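Beta-agarase (Persicobacter, PDB 6AII) probably hydrolyses the beta-1,4 linkages of agarose as a family 16 glycoside hydrolase, releasing neoagarobiose. Local coordinates at residues D189-R194 and L265-Y270; Y200-Y205 and W237-S242. All blocks are in the same frame, centred on the assembly; numbering follows the deposited sequence.

Overall arrangement
GH16 enzymes are beta-jelly-rolls, two curved sheets packed face to face, and both contacts follow strand 173-181. From the N terminus, strand 189-191 comes first, at the margin of one sheet; contact 1 ties it to the loop 265-270, closing a loop of 70 intervening residues. Contact 2 is nested inside and closes its own loop of 31: the chain passes 200-205, whose strand 203-204 pairs with strand 173-181 as 189-191 does, builds strands 217-225 and 228-233, and returns with strand 236-242 of the other sheet. Contact 2 therefore bridges the two sheets. The centres lie about 16 Å apart, and the contacts touch, for example, where Pro-193 O packs on Thr-202 CG2 at 3.5 Å.

Contact 1. Residues D189-R194 and L265-Y270; sequences DDYQPR and LDKYNY
The phenol ring of Tyr-191 is overlapped on one face by Lys-267 CB, 3.7 Å from the ring centroid and 18° off its normal, a CH-pi contact. The two side chains cross at about a right angle. With CG anti to the backbone N (chi1 168°), the ring reaches across to the turn, and its edge meets Leu-265 O, 3.5 Å from Tyr-191 CE2; that oxygen is hydrogen-bonded to His-177 NE2, tying the loop to strand 173-181. Pro-193 N, from the same segment as Tyr-191, lies over the opposite face, offset toward the rim. A tyrosine suits this place because its flat ring packs in a buried place between the two segments, and its hydroxyl hydrogen-bonds to Val-264 O. Lysine in turn lends its methylenes to the ring and carries its extended chain on to a salt bridge with Glu-197, which also bonds to Tyr-268 OH.

Farther along, Tyr-270 lays its CE2 3.9 Å from Tyr-191 CB, and its OH comes 3.3 Å from Asp-189 CB. A water 2.9 Å from Tyr-270 OH weakly reaches Asp-190 O. The type I turn 266-269 is closed by Asn-269 N bonding to Asp-266 O at 3.2 Å; Asp-266 OD1 takes the next N-H, that of Tyr-270, through its syn lone pair at 2.8 Å, while OD2 is hydrogen-bonded to Thr-271 OG1. The loop 265-270, between strands 255-259 and 280-287, thus packs against strand 189-191, which pairs antiparallel with strand 173-181.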
ATOM      1  N   ASP A 189     -20.528  -6.146   3.676  1.00 32.96           N
ATOM      2  CA  ASP A 189     -19.821  -7.205   3.069  1.00 30.56           C
ATOM      3  C   ASP A 189     -18.481  -6.649   2.548  1.00 28.82           C
ATOM      4  O   ASP A 189     -18.402  -5.520   2.112  1.00 27.70           O
ATOM      5  CB  ASP A 189     -20.608  -7.792   1.902  1.00 36.54           C
ATOM      6  CG  ASP A 189     -21.986  -8.265   2.340  1.00 44.62           C
ATOM      7  OD1 ASP A 189     -22.024  -9.042   3.290  1.00 41.77           O
ATOM      8  OD2 ASP A 189     -22.979  -7.829   1.733  1.00 44.24           O
ATOM      9  N   ASP A 190     -17.496  -7.523   2.545  1.00 29.77           N
ATOM     10  CA  ASP A 190     -16.168  -7.194   1.967  1.00 27.58           C
ATOM     11  C   ASP A 190     -15.657  -8.385   1.160  1.00 24.32           C
ATOM     12  O   ASP A 190     -15.301  -9.441   1.750  1.00 27.05           O
ATOM     13  CB  ASP A 190     -15.251  -6.956   3.139  1.00 26.52           C
ATOM     14  CG  ASP A 190     -13.805  -6.694   2.762  1.00 28.32           C
ATOM     15  OD1 ASP A 190     -13.488  -6.789   1.572  1.00 25.99           O
ATOM     16  OD2 ASP A 190     -13.038  -6.444   3.701  1.00 29.70           O
ATOM     17  N   TYR A 191     -15.586  -8.280  -0.161  1.00 22.19           N
ATOM     18  CA  TYR A 191     -14.961  -9.283  -0.972  1.00 22.45           C
ATOM     19  C   TYR A 191     -13.521  -8.845  -1.292  1.00 21.64           C
ATOM     20  O   TYR A 191     -13.312  -7.755  -1.850  1.00 19.72           O
ATOM     21  CB  TYR A 191     -15.658  -9.527  -2.325  1.00 23.47           C
ATOM     22  CG  TYR A 191     -14.855 -10.358  -3.287  1.00 22.45           C
ATOM     23  CD1 TYR A 191     -14.513 -11.663  -3.005  1.00 21.70           C
ATOM     24  CD2 TYR A 191     -14.265  -9.782  -4.416  1.00 22.23           C
ATOM     25  CE1 TYR A 191     -13.719 -12.422  -3.853  1.00 22.63           C
ATOM     26  CE2 TYR A 191     -13.438 -10.514  -5.255  1.00 20.34           C
ATOM     27  CZ  TYR A 191     -13.131 -11.827  -4.961  1.00 21.68           C
ATOM     28  OH  TYR A 191     -12.295 -12.578  -5.717  1.00 23.96           O
ATOM     29  N   GLN A 192     -12.577  -9.732  -0.992  1.00 22.46           N
ATOM     30  CA  GLN A 192     -11.261  -9.627  -1.606  1.00 23.83           C
ATOM     31  C   GLN A 192     -10.829 -11.008  -2.032  1.00 21.90           C
ATOM     32  O   GLN A 192     -11.166 -11.993  -1.379  1.00 22.32           O
ATOM     33  CB  GLN A 192     -10.221  -9.027  -0.655  1.00 26.33           C
ATOM     34  CG  GLN A 192      -9.740  -9.960   0.418  1.00 26.62           C
ATOM     35  CD  GLN A 192      -8.527  -9.455   1.170  1.00 25.75           C
ATOM     36  OE1 GLN A 192      -7.522  -9.066   0.585  1.00 24.58           O
ATOM     37  NE2 GLN A 192      -8.657  -9.448   2.485  1.00 23.55           N
ATOM     38  N   PRO A 193     -10.061 -11.075  -3.096  1.00 20.43           N
ATOM     39  CA  PRO A 193      -9.469 -12.364  -3.449  1.00 20.89           C
ATOM     40  C   PRO A 193      -8.593 -12.853  -2.299  1.00 19.75           C
ATOM     41  O   PRO A 193      -7.928 -12.066  -1.640  1.00 19.89           O
ATOM     42  CB  PRO A 193      -8.628 -12.060  -4.688  1.00 19.99           C
ATOM     43  CG  PRO A 193      -8.334 -10.607  -4.539  1.00 22.20           C
ATOM     44  CD  PRO A 193      -9.621 -10.021  -4.017  1.00 20.63           C
ATOM     45  N   ARG A 194      -8.735 -14.152  -1.978  1.00 19.98           N
ATOM     46  CA  ARG A 194      -7.968 -14.801  -0.929  1.00 18.37           C
ATOM     47  C   ARG A 194      -8.234 -16.299  -1.039  1.00 19.85           C
ATOM     48  O   ARG A 194      -9.170 -16.739  -1.781  1.00 21.36           O
ATOM     49  CB  ARG A 194      -8.337 -14.286   0.465  1.00 20.87           C
ATOM     50  CG  ARG A 194      -9.826 -14.385   0.792  1.00 22.65           C
ATOM     51  CD  ARG A 194     -10.205 -13.449   1.923  1.00 25.13           C
ATOM     52  NE  ARG A 194     -11.608 -13.478   2.363  1.00 28.52           N
ATOM     53  CZ  ARG A 194     -12.009 -14.035   3.496  1.00 31.97           C
ATOM     54  NH1 ARG A 194     -11.122 -14.689   4.232  1.00 29.57           N
ATOM     55  NH2 ARG A 194     -13.262 -13.831   3.935  1.00 28.29           N
ATOM     56  N   LEU A 265     -12.559 -10.330  -9.786  1.00 22.90           N
ATOM     57  CA  LEU A 265     -12.548  -8.949  -9.290  1.00 24.74           C
ATOM     58  C   LEU A 265     -13.770  -8.621  -8.440  1.00 24.19           C
ATOM     59  O   LEU A 265     -13.644  -7.885  -7.492  1.00 23.92           O
ATOM     60  CB  LEU A 265     -12.400  -7.949 -10.411  1.00 23.82           C
ATOM     61  CG  LEU A 265     -11.028  -8.182 -11.031  1.00 30.98           C
ATOM     62  CD1 LEU A 265     -11.102  -8.955 -12.334  1.00 27.88           C
ATOM     63  CD2 LEU A 265     -10.166  -6.973 -11.056  1.00 36.74           C
ATOM     64  N   ASP A 266     -14.897  -9.247  -8.783  1.00 24.62           N
ATOM     65  CA  ASP A 266     -16.188  -8.939  -8.090  1.00 24.43           C
ATOM     66  C   ASP A 266     -17.028 -10.207  -8.006  1.00 25.19           C
ATOM     67  O   ASP A 266     -17.974 -10.408  -8.762  1.00 25.49           O
ATOM     68  CB  ASP A 266     -16.907  -7.791  -8.795  1.00 26.28           C
ATOM     69  CG  ASP A 266     -18.227  -7.407  -8.125  1.00 27.76           C
ATOM     70  OD1 ASP A 266     -18.384  -7.714  -6.911  1.00 25.49           O
ATOM     71  OD2 ASP A 266     -19.051  -6.765  -8.807  1.00 26.94           O
ATOM     72  N   LYS A 267     -16.659 -11.067  -7.098  1.00 22.90           N
ATOM     73  CA  LYS A 267     -17.137 -12.433  -7.089  1.00 23.35           C
ATOM     74  C   LYS A 267     -18.657 -12.491  -6.882  1.00 25.08           C
ATOM     75  O   LYS A 267     -19.302 -13.340  -7.498  1.00 28.87           O
ATOM     76  CB  LYS A 267     -16.439 -13.197  -5.971  1.00 23.87           C
ATOM     77  CG  LYS A 267     -16.896 -14.631  -5.809  1.00 26.79           C
ATOM     78  CD  LYS A 267     -16.040 -15.423  -4.838  1.00 26.93           C
ATOM     79  CE  LYS A 267     -16.484 -16.872  -4.751  1.00 28.19           C
ATOM     80  NZ  LYS A 267     -15.585 -17.686  -3.885  1.00 28.35           N
ATOM     81  N   TYR A 268     -19.147 -11.652  -6.016  1.00 26.28           N
ATOM     82  CA  TYR A 268     -20.574 -11.722  -5.572  1.00 28.69           C
ATOM     83  C   TYR A 268     -21.363 -10.589  -6.234  1.00 31.06           C
ATOM     84  O   TYR A 268     -22.476 -10.301  -5.788  1.00 30.07           O
ATOM     85  CB  TYR A 268     -20.640 -11.655  -4.052  1.00 27.83           C
ATOM     86  CG  TYR A 268     -19.942 -12.798  -3.396  1.00 30.09           C
ATOM     87  CD1 TYR A 268     -20.465 -14.074  -3.418  1.00 29.05           C
ATOM     88  CD2 TYR A 268     -18.692 -12.608  -2.805  1.00 31.65           C
ATOM     89  CE1 TYR A 268     -19.780 -15.136  -2.865  1.00 33.73           C
ATOM     90  CE2 TYR A 268     -18.008 -13.658  -2.235  1.00 31.31           C
ATOM     91  CZ  TYR A 268     -18.561 -14.926  -2.232  1.00 32.69           C
ATOM     92  OH  TYR A 268     -17.888 -15.947  -1.643  1.00 28.83           O
ATOM     93  N   ASN A 269     -20.788  -9.951  -7.242  1.00 29.03           N
ATOM     94  CA  ASN A 269     -21.434  -8.871  -8.025  1.00 32.35           C
ATOM     95  C   ASN A 269     -21.944  -7.741  -7.134  1.00 34.52           C
ATOM     96  O   ASN A 269     -23.121  -7.356  -7.161  1.00 36.58           O
ATOM     97  CB  ASN A 269     -22.598  -9.382  -8.867  1.00 35.41           C
ATOM     98  CG  ASN A 269     -23.122  -8.285  -9.771  1.00 41.02           C
ATOM     99  OD1 ASN A 269     -22.532  -7.205  -9.843  1.00 43.63           O
ATOM    100  ND2 ASN A 269     -24.278  -8.510 -10.377  1.00 39.70           N
ATOM    101  N   TYR A 270     -21.056  -7.178  -6.368  1.00 26.22           N
ATOM    102  CA  TYR A 270     -21.369  -6.018  -5.587  1.00 27.58           C
ATOM    103  C   TYR A 270     -21.283  -4.717  -6.388  1.00 32.52           C
ATOM    104  O   TYR A 270     -21.591  -3.651  -5.803  1.00 35.75           O
ATOM    105  CB  TYR A 270     -20.452  -5.831  -4.396  1.00 28.80           C
ATOM    106  CG  TYR A 270     -20.424  -6.956  -3.416  1.00 28.22           C
ATOM    107  CD1 TYR A 270     -21.523  -7.789  -3.208  1.00 28.94           C
ATOM    108  CD2 TYR A 270     -19.323  -7.119  -2.604  1.00 25.63           C
ATOM    109  CE1 TYR A 270     -21.469  -8.808  -2.273  1.00 28.89           C
ATOM    110  CE2 TYR A 270     -19.257  -8.141  -1.685  1.00 27.83           C
ATOM    111  CZ  TYR A 270     -20.334  -8.988  -1.505  1.00 30.67           C
ATOM    112  OH  TYR A 270     -20.272 -10.005  -0.576  1.00 30.54           O
TER
HETATM  113  O   HOH W   1     -17.801 -11.009   0.603  1.00 36.84           O

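Contact 2. Residues Y200-Y205 and W237-S242; sequences YGTWYY and WVRTLS
One carbonyl oxygen, Tyr-200 O, takes both terminal nitrogens of Arg-239 in an end-on grip, and the arginine issues from a classic beta bulge, where Val-238 and Arg-239 both face Tyr-231. The contact spans the two sheets of the jelly-roll. Arg-239 NH1 lies 2.9 Å from Tyr-200 O, in the carbonyl plane on a lone pair, whereas Arg-239 NH2, at 3.0 Å, stands above that plane. The N-H...O angles are 137° for NH1 and 135° for NH2, bent because two N-H groups of one guanidinium converge on a single oxygen. The chain is extended from CG to NE, with CG anti to the backbone N (chi1 179°), long enough to reach from the strand to the 200-202 backbone. Thr-202 N and Gly-201 C lie over one guanidinium face; a CB at Gly-201 would collide with Arg-239 NH1 and, at these backbone angles, jam against Tyr-200 O. A leucine in place of Arg-239 would probably leave Tyr-200 O without its two donors.

Beside this polar link, Val-238 CG1 lies 3.7 Å from Tyr-204 CE1, while Tyr-204 OH bonds to Glu-206. A water completes the join, donating to Gly-201 O at 2.6 Å and accepting from Arg-239 NH1 at 3.1 Å.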
ATOM      1  N   TYR A 200      -5.939 -17.723  -5.342  1.00 21.61           N
ATOM      2  CA  TYR A 200      -4.679 -18.051  -4.724  1.00 20.40           C
ATOM      3  C   TYR A 200      -3.564 -17.038  -5.073  1.00 21.19           C
ATOM      4  O   TYR A 200      -3.643 -16.311  -6.074  1.00 21.95           O
ATOM      5  CB  TYR A 200      -4.301 -19.488  -5.089  1.00 22.31           C
ATOM      6  CG  TYR A 200      -5.394 -20.440  -4.660  1.00 24.66           C
ATOM      7  CD1 TYR A 200      -5.651 -20.631  -3.316  1.00 30.65           C
ATOM      8  CD2 TYR A 200      -6.194 -21.060  -5.600  1.00 30.83           C
ATOM      9  CE1 TYR A 200      -6.689 -21.458  -2.906  1.00 32.07           C
ATOM     10  CE2 TYR A 200      -7.230 -21.882  -5.205  1.00 33.29           C
ATOM     11  CZ  TYR A 200      -7.497 -22.039  -3.862  1.00 33.57           C
ATOM     12  OH  TYR A 200      -8.526 -22.867  -3.499  1.00 43.46           O
ATOM     13  N   GLY A 201      -2.527 -17.041  -4.241  1.00 19.55           N
ATOM     14  CA  GLY A 201      -1.307 -16.318  -4.554  1.00 22.01           C
ATOM     15  C   GLY A 201      -1.324 -14.871  -4.072  1.00 25.38           C
ATOM     16  O   GLY A 201      -0.334 -14.166  -4.287  1.00 28.07           O
ATOM     17  N   THR A 202      -2.361 -14.415  -3.362  1.00 19.49           N
ATOM     18  CA  THR A 202      -2.474 -12.998  -3.006  1.00 19.08           C
ATOM     19  C   THR A 202      -1.365 -12.579  -2.020  1.00 19.82           C
ATOM     20  O   THR A 202      -1.089 -11.367  -1.895  1.00 21.80           O
ATOM     21  CB  THR A 202      -3.842 -12.634  -2.409  1.00 20.15           C
ATOM     22  OG1 THR A 202      -4.013 -13.409  -1.214  1.00 19.99           O
ATOM     23  CG2 THR A 202      -4.973 -12.835  -3.402  1.00 20.36           C
ATOM     24  N   TRP A 203      -0.745 -13.471  -1.261  1.00 17.20           N
ATOM     25  CA  TRP A 203       0.315 -13.062  -0.376  1.00 17.14           C
ATOM     26  C   TRP A 203       1.645 -13.466  -1.051  1.00 19.26           C
ATOM     27  O   TRP A 203       2.099 -14.621  -1.029  1.00 20.86           O
ATOM     28  CB  TRP A 203       0.176 -13.731   0.982  1.00 19.88           C
ATOM     29  CG  TRP A 203      -0.929 -13.153   1.823  1.00 20.66           C
ATOM     30  CD1 TRP A 203      -2.255 -13.506   1.864  1.00 19.65           C
ATOM     31  CD2 TRP A 203      -0.804 -12.024   2.683  1.00 24.49           C
ATOM     32  NE1 TRP A 203      -2.941 -12.700   2.722  1.00 20.06           N
ATOM     33  CE2 TRP A 203      -2.073 -11.779   3.252  1.00 23.55           C
ATOM     34  CE3 TRP A 203       0.260 -11.176   3.009  1.00 31.68           C
ATOM     35  CZ2 TRP A 203      -2.288 -10.734   4.119  1.00 26.20           C
ATOM     36  CZ3 TRP A 203       0.040 -10.125   3.870  1.00 34.74           C
ATOM     37  CH2 TRP A 203      -1.222  -9.935   4.445  1.00 34.04           C
ATOM     38  N   TYR A 204       2.138 -12.515  -1.807  1.00 16.44           N
ATOM     39  CA  TYR A 204       3.371 -12.730  -2.628  1.00 17.94           C
ATOM     40  C   TYR A 204       4.590 -12.873  -1.732  1.00 17.55           C
ATOM     41  O   TYR A 204       4.827 -12.095  -0.792  1.00 17.79           O
ATOM     42  CB  TYR A 204       3.594 -11.515  -3.537  1.00 17.50           C
ATOM     43  CG  TYR A 204       4.811 -11.649  -4.425  1.00 17.30           C
ATOM     44  CD1 TYR A 204       4.698 -12.336  -5.590  1.00 19.87           C
ATOM     45  CD2 TYR A 204       6.039 -11.188  -4.003  1.00 19.43           C
ATOM     46  CE1 TYR A 204       5.801 -12.546  -6.408  1.00 19.90           C
ATOM     47  CE2 TYR A 204       7.147 -11.334  -4.827  1.00 20.39           C
ATOM     48  CZ  TYR A 204       7.001 -12.019  -6.015  1.00 22.19           C
ATOM     49  OH  TYR A 204       8.096 -12.292  -6.796  1.00 26.06           O
ATOM     50  N   TYR A 205       5.448 -13.862  -2.057  1.00 16.82           N
ATOM     51  CA  TYR A 205       6.784 -13.938  -1.425  1.00 17.40           C
ATOM     52  C   TYR A 205       7.695 -14.733  -2.377  1.00 17.60           C
ATOM     53  O   TYR A 205       7.228 -15.259  -3.361  1.00 18.00           O
ATOM     54  CB  TYR A 205       6.807 -14.492   0.012  1.00 18.52           C
ATOM     55  CG  TYR A 205       6.589 -15.980   0.124  1.00 20.56           C
ATOM     56  CD1 TYR A 205       5.318 -16.521   0.015  1.00 23.59           C
ATOM     57  CD2 TYR A 205       7.672 -16.808   0.373  1.00 25.74           C
ATOM     58  CE1 TYR A 205       5.112 -17.898   0.107  1.00 26.03           C
ATOM     59  CE2 TYR A 205       7.468 -18.178   0.523  1.00 27.56           C
ATOM     60  CZ  TYR A 205       6.193 -18.693   0.445  1.00 24.78           C
ATOM     61  OH  TYR A 205       5.934 -20.053   0.532  1.00 31.57           O
ATOM     62  N   TRP A 237       6.733  -8.185 -13.861  1.00 18.31           N
ATOM     63  CA  TRP A 237       5.351  -8.692 -13.697  1.00 19.04           C
ATOM     64  C   TRP A 237       5.280  -9.806 -12.653  1.00 18.47           C
ATOM     65  O   TRP A 237       6.135 -10.715 -12.682  1.00 19.37           O
ATOM     66  CB  TRP A 237       4.776  -9.178 -15.033  1.00 19.96           C
ATOM     67  CG  TRP A 237       3.432  -9.839 -14.897  1.00 20.55           C
ATOM     68  CD1 TRP A 237       2.225  -9.205 -14.844  1.00 19.56           C
ATOM     69  CD2 TRP A 237       3.130 -11.228 -14.638  1.00 18.96           C
ATOM     70  NE1 TRP A 237       1.200 -10.093 -14.677  1.00 18.80           N
ATOM     71  CE2 TRP A 237       1.728 -11.348 -14.557  1.00 19.39           C
ATOM     72  CE3 TRP A 237       3.901 -12.393 -14.531  1.00 21.14           C
ATOM     73  CZ2 TRP A 237       1.096 -12.573 -14.294  1.00 20.07           C
ATOM     74  CZ3 TRP A 237       3.283 -13.590 -14.294  1.00 22.88           C
ATOM     75  CH2 TRP A 237       1.906 -13.671 -14.188  1.00 20.96           C
ATOM     76  N   VAL A 238       4.320  -9.771 -11.730  1.00 19.03           N
ATOM     77  CA  VAL A 238       4.123 -10.885 -10.799  1.00 18.65           C
ATOM     78  C   VAL A 238       2.689 -11.416 -10.796  1.00 18.69           C
ATOM     79  O   VAL A 238       2.510 -12.563 -10.291  1.00 17.86           O
ATOM     80  CB  VAL A 238       4.591 -10.543  -9.367  1.00 17.99           C
ATOM     81  CG1 VAL A 238       6.090 -10.250  -9.338  1.00 19.05           C
ATOM     82  CG2 VAL A 238       3.751  -9.412  -8.786  1.00 18.41           C
ATOM     83  N   ARG A 239       1.651 -10.669 -11.243  1.00 18.41           N
ATOM     84  CA  ARG A 239       0.305 -11.179 -10.997  1.00 18.98           C
ATOM     85  C   ARG A 239      -0.655 -10.427 -11.904  1.00 19.86           C
ATOM     86  O   ARG A 239      -0.503  -9.187 -12.082  1.00 18.78           O
ATOM     87  CB  ARG A 239      -0.119 -10.888  -9.552  1.00 18.92           C
ATOM     88  CG  ARG A 239      -1.518 -11.345  -9.134  1.00 18.68           C
ATOM     89  CD  ARG A 239      -1.649 -11.260  -7.621  1.00 19.08           C
ATOM     90  NE  ARG A 239      -2.908 -11.862  -7.186  1.00 18.29           N
ATOM     91  CZ  ARG A 239      -3.180 -13.165  -7.120  1.00 20.18           C
ATOM     92  NH1 ARG A 239      -2.222 -14.065  -7.310  1.00 18.70           N
ATOM     93  NH2 ARG A 239      -4.416 -13.529  -6.783  1.00 19.76           N
ATOM     94  N   THR A 240      -1.619 -11.145 -12.452  1.00 18.77           N
ATOM     95  CA  THR A 240      -2.732 -10.521 -13.234  1.00 19.92           C
ATOM     96  C   THR A 240      -4.044 -11.142 -12.744  1.00 20.36           C
ATOM     97  O   THR A 240      -4.117 -12.367 -12.543  1.00 20.54           O
ATOM     98  CB  THR A 240      -2.612 -10.828 -14.723  1.00 21.32           C
ATOM     99  OG1 THR A 240      -1.497 -10.067 -15.208  1.00 19.89           O
ATOM    100  CG2 THR A 240      -3.860 -10.424 -15.490  1.00 22.29           C
ATOM    101  N   LEU A 241      -5.056 -10.322 -12.555  1.00 20.71           N
ATOM    102  CA  LEU A 241      -6.459 -10.785 -12.425  1.00 20.46           C
ATOM    103  C   LEU A 241      -7.205 -10.202 -13.646  1.00 21.45           C
ATOM    104  O   LEU A 241      -7.103  -9.028 -13.891  1.00 21.33           O
ATOM    105  CB  LEU A 241      -7.090 -10.241 -11.151  1.00 21.42           C
ATOM    106  CG  LEU A 241      -6.882 -11.060  -9.875  1.00 23.50           C
ATOM    107  CD1 LEU A 241      -5.433 -11.109  -9.506  1.00 25.67           C
ATOM    108  CD2 LEU A 241      -7.701 -10.561  -8.688  1.00 24.54           C
ATOM    109  N   SER A 242      -7.904 -11.081 -14.365  1.00 20.28           N
ATOM    110  CA  SER A 242      -8.559 -10.663 -15.631  1.00 20.74           C
ATOM    111  C   SER A 242      -9.874 -11.426 -15.793  1.00 21.86           C
ATOM    112  O   SER A 242      -9.844 -12.591 -16.191  1.00 22.76           O
ATOM    113  CB  SER A 242      -7.676 -10.908 -16.810  1.00 22.43           C
ATOM    114  OG  SER A 242      -8.182 -10.136 -17.908  1.00 25.38           O
TER
HETATM  115  O   HOH W   2       0.658 -13.263  -6.568  1.00 26.97           O